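Local atomic coordinates of L-Ribose isomerase (Acinetobacter, PDB entry 4Q0S), a protein that probably interconverts L-ribose and its ketose L-ribulose in a metal-containing cupin barrel that binds ribitol. Residues 103-108 with 210-215. Sequence-based numbering, arbitrary orientation.
Sequences DKLMIV and PLVVRE. With RB0 (D-ribitol), chain C.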
ATOM      1  N   ASP A 103     -14.896 -14.069   1.722  1.00 22.64           N
ATOM      2  CA  ASP A 103     -13.720 -13.209   1.835  1.00 22.23           C
ATOM      3  C   ASP A 103     -14.084 -12.066   2.773  1.00 23.07           C
ATOM      4  O   ASP A 103     -15.093 -11.395   2.569  1.00 23.97           O
ATOM      5  CB  ASP A 103     -13.347 -12.640   0.452  1.00 22.89           C
ATOM      6  CG  ASP A 103     -11.929 -12.072   0.400  1.00 23.79           C
ATOM      7  OD1 ASP A 103     -11.521 -11.380   1.353  1.00 23.22           O
ATOM      8  OD2 ASP A 103     -11.222 -12.308  -0.603  1.00 22.29           O
ATOM      9  N   LYS A 104     -13.276 -11.856   3.805  1.00 23.40           N
ATOM     10  CA  LYS A 104     -13.520 -10.778   4.748  1.00 23.21           C
ATOM     11  C   LYS A 104     -12.213 -10.249   5.313  1.00 23.49           C
ATOM     12  O   LYS A 104     -11.178 -10.911   5.244  1.00 25.24           O
ATOM     13  CB  LYS A 104     -14.399 -11.253   5.905  1.00 25.93           C
ATOM     14  CG  LYS A 104     -13.676 -12.156   6.899  1.00 28.23           C
ATOM     15  CD  LYS A 104     -14.356 -13.520   7.024  1.00 31.01           C
ATOM     16  CE  LYS A 104     -14.284 -14.308   5.724  1.00 32.56           C
ATOM     17  NZ  LYS A 104     -14.807 -15.710   5.865  1.00 36.67           N
ATOM     18  N   LEU A 105     -12.274  -9.042   5.859  1.00 21.27           N
ATOM     19  CA  LEU A 105     -11.128  -8.407   6.477  1.00 22.02           C
ATOM     20  C   LEU A 105     -11.486  -8.357   7.955  1.00 22.52           C
ATOM     21  O   LEU A 105     -12.583  -7.940   8.311  1.00 22.62           O
ATOM     22  CB  LEU A 105     -10.947  -6.984   5.949  1.00 21.74           C
ATOM     23  CG  LEU A 105      -9.650  -6.320   6.409  1.00 21.98           C
ATOM     24  CD1 LEU A 105      -8.471  -7.073   5.799  1.00 20.63           C
ATOM     25  CD2 LEU A 105      -9.624  -4.852   5.977  1.00 21.96           C
ATOM     26  N   MET A 106     -10.574  -8.801   8.809  1.00 21.88           N
ATOM     27  CA  MET A 106     -10.833  -8.794  10.237  1.00 23.69           C
ATOM     28  C   MET A 106      -9.844  -7.880  10.937  1.00 21.59           C
ATOM     29  O   MET A 106      -8.644  -7.918  10.669  1.00 23.11           O
ATOM     30  CB  MET A 106     -10.742 -10.216  10.798  1.00 24.63           C
ATOM     31  CG  MET A 106     -11.650 -11.194  10.061  1.00 26.08           C
ATOM     32  SD  MET A 106     -11.717 -12.840  10.781  1.00 29.27           S
ATOM     33  CE  MET A 106     -10.101 -13.440  10.426  1.00 25.18           C
ATOM     34  N   ILE A 107     -10.361  -7.046  11.826  1.00 22.65           N
ATOM     35  CA  ILE A 107      -9.517  -6.123  12.554  1.00 23.29           C
ATOM     36  C   ILE A 107      -9.656  -6.338  14.053  1.00 22.40           C
ATOM     37  O   ILE A 107     -10.737  -6.200  14.625  1.00 22.88           O
ATOM     38  CB  ILE A 107      -9.855  -4.666  12.182  1.00 25.46           C
ATOM     39  CG1 ILE A 107      -9.728  -4.496  10.665  1.00 25.67           C
ATOM     40  CG2 ILE A 107      -8.918  -3.708  12.919  1.00 24.69           C
ATOM     41  CD1 ILE A 107      -9.978  -3.091  10.177  1.00 34.74           C
ATOM     42  N   VAL A 108      -8.534  -6.680  14.673  1.00 22.31           N
ATOM     43  CA  VAL A 108      -8.469  -6.945  16.094  1.00 22.50           C
ATOM     44  C   VAL A 108      -7.466  -5.999  16.742  1.00 22.80           C
ATOM     45  O   VAL A 108      -6.297  -5.945  16.357  1.00 21.63           O
ATOM     46  CB  VAL A 108      -8.037  -8.403  16.342  1.00 23.17           C
ATOM     47  CG1 VAL A 108      -7.942  -8.673  17.824  1.00 23.44           C
ATOM     48  CG2 VAL A 108      -9.031  -9.349  15.676  1.00 23.02           C
ATOM     49  N   PRO A 210      -3.391  -2.165  14.853  1.00 23.73           N
ATOM     50  CA  PRO A 210      -4.405  -3.203  15.039  1.00 23.74           C
ATOM     51  C   PRO A 210      -4.001  -4.381  14.158  1.00 24.25           C
ATOM     52  O   PRO A 210      -3.304  -4.199  13.162  1.00 21.54           O
ATOM     53  CB  PRO A 210      -5.689  -2.551  14.514  1.00 23.29           C
ATOM     54  CG  PRO A 210      -5.397  -1.069  14.560  1.00 25.93           C
ATOM     55  CD  PRO A 210      -3.951  -1.000  14.151  1.00 23.36           C
ATOM     56  N   LEU A 211      -4.408  -5.586  14.537  1.00 23.18           N
ATOM     57  CA  LEU A 211      -4.121  -6.743  13.716  1.00 23.21           C
ATOM     58  C   LEU A 211      -5.144  -6.686  12.582  1.00 21.65           C
ATOM     59  O   LEU A 211      -6.342  -6.528  12.826  1.00 20.96           O
ATOM     60  CB  LEU A 211      -4.322  -8.036  14.514  1.00 23.69           C
ATOM     61  CG  LEU A 211      -4.524  -9.289  13.652  1.00 25.16           C
ATOM     62  CD1 LEU A 211      -3.297  -9.499  12.775  1.00 22.73           C
ATOM     63  CD2 LEU A 211      -4.771 -10.515  14.550  1.00 24.18           C
ATOM     64  N   VAL A 212      -4.675  -6.782  11.348  1.00 22.13           N
ATOM     65  CA  VAL A 212      -5.574  -6.771  10.202  1.00 21.11           C
ATOM     66  C   VAL A 212      -5.305  -8.065   9.454  1.00 23.33           C
ATOM     67  O   VAL A 212      -4.172  -8.324   9.028  1.00 22.13           O
ATOM     68  CB  VAL A 212      -5.316  -5.558   9.268  1.00 19.98           C
ATOM     69  CG1 VAL A 212      -6.348  -5.545   8.125  1.00 20.39           C
ATOM     70  CG2 VAL A 212      -5.415  -4.269  10.058  1.00 18.24           C
ATOM     71  N   VAL A 213      -6.343  -8.881   9.302  1.00 23.61           N
ATOM     72  CA  VAL A 213      -6.195 -10.169   8.637  1.00 23.41           C
ATOM     73  C   VAL A 213      -7.239 -10.401   7.562  1.00 23.39           C
ATOM     74  O   VAL A 213      -8.420 -10.110   7.743  1.00 23.91           O
ATOM     75  CB  VAL A 213      -6.311 -11.338   9.651  1.00 27.09           C
ATOM     76  CG1 VAL A 213      -6.054 -12.687   8.949  1.00 24.88           C
ATOM     77  CG2 VAL A 213      -5.323 -11.140  10.787  1.00 29.90           C
ATOM     78  N   ARG A 214      -6.795 -10.937   6.439  1.00 23.17           N
ATOM     79  CA  ARG A 214      -7.697 -11.247   5.352  1.00 24.37           C
ATOM     80  C   ARG A 214      -8.065 -12.730   5.489  1.00 25.18           C
ATOM     81  O   ARG A 214      -7.190 -13.598   5.505  1.00 24.51           O
ATOM     82  CB  ARG A 214      -6.992 -10.980   4.019  1.00 27.74           C
ATOM     83  CG  ARG A 214      -7.839 -11.239   2.789  1.00 35.21           C
ATOM     84  CD  ARG A 214      -7.011 -11.027   1.525  1.00 35.39           C
ATOM     85  NE  ARG A 214      -6.793  -9.614   1.203  1.00 36.55           N
ATOM     86  CZ  ARG A 214      -7.472  -8.957   0.264  1.00 30.61           C
ATOM     87  NH1 ARG A 214      -7.218  -7.677   0.028  1.00 29.27           N
ATOM     88  NH2 ARG A 214      -8.407  -9.589  -0.439  1.00 28.82           N
ATOM     89  N   GLU A 215      -9.355 -13.023   5.625  1.00 25.18           N
ATOM     90  CA  GLU A 215      -9.777 -14.412   5.733  1.00 25.02           C
ATOM     91  C   GLU A 215     -10.456 -14.874   4.456  1.00 24.74           C
ATOM     92  O   GLU A 215     -11.339 -14.200   3.931  1.00 24.20           O
ATOM     93  CB  GLU A 215     -10.745 -14.624   6.905  1.00 26.30           C
ATOM     94  CG  GLU A 215     -11.250 -16.075   6.983  1.00 26.96           C
ATOM     95  CD  GLU A 215     -12.259 -16.300   8.086  1.00 29.34           C
ATOM     96  OE1 GLU A 215     -11.878 -16.169   9.263  1.00 32.54           O
ATOM     97  OE2 GLU A 215     -13.435 -16.608   7.776  1.00 30.94           O
TER
HETATM   98  C1  RB0 C 502     -15.776 -15.077  13.854  1.00 51.96           C
HETATM   99  O1  RB0 C 502     -16.928 -14.584  14.515  1.00 52.84           O
HETATM  100  C2  RB0 C 502     -16.046 -15.160  12.359  1.00 51.75           C
HETATM  101  O2  RB0 C 502     -16.935 -16.241  12.084  1.00 51.95           O
HETATM  102  C3  RB0 C 502     -14.725 -15.323  11.578  1.00 49.21           C
HETATM  103  O3  RB0 C 502     -14.967 -15.171  10.187  1.00 47.86           O
HETATM  104  C4  RB0 C 502     -14.031 -16.666  11.837  1.00 46.55           C
HETATM  105  O4  RB0 C 502     -14.969 -17.610  12.330  1.00 44.57           O
HETATM  106  C5  RB0 C 502     -12.894 -16.486  12.839  1.00 45.36           C
HETATM  107  O5  RB0 C 502     -12.144 -17.695  12.952  1.00 37.84           O
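Met106 and Val213 form the middle hydrogen-bonded pair of an antiparallel ladder between strands 103-108 and 211-215, whose axes approach to 4.6 Å. Lys104 with Glu215 and Val108 with Leu211 supply the other two such pairs, giving six backbone bonds; Leu105 faces Arg214 and Ile107 faces Val212 in the non-hydrogen-bonded positions between them.

The tight packing is on the face of Leu105, Ile107 and Val212. Val212 turns CG1 anti to its own N (chi1 -176°), which sets it 3.5 Å from Leu105 CD1, while Ile107 CG2 lies 3.8 Å from Pro210 CB, the two side chains running alongside each other. Polar links at the Asp103 end are looser: Asp103 OD2 approaches Arg214 NH2 at the guanidinium edge, but at 3.9 Å the salt bridge is long, and the two planes stand 81° apart. Their stronger partners lie elsewhere, Tyr38 for Asp103 and Glu127 of a second subunit for Arg214.

On the other face, Lys104, Met106 and Glu215 line the ribitol pocket at one end, while Val108, Val213 and Leu211 continue it as an apolar surface. Glu215 extends from the strand toward the ligand, its chain trans about CA-CB (chi1 177°), and its OE2 accepts a hydrogen bond from ribitol O3 at 3.2 Å. The Lys104 chain folds back to bring NZ to the same oxygen in a salt bridge, although the position of NZ is less certain. Met106 lies across the glutamate, its CE 3.5 Å from Glu215 OE1 and its SD 4.0 Å from ribitol C3. Cobalt sits about 5 Å from the Glu215 side chain, consistent with a sugar-isomerase active site inside the cupin barrel.

Strand 73-82 flanks 101-108 and strand 124-130 flanks 211-217, while helix 19-35 packs against Ile107, Pro210 and Val212.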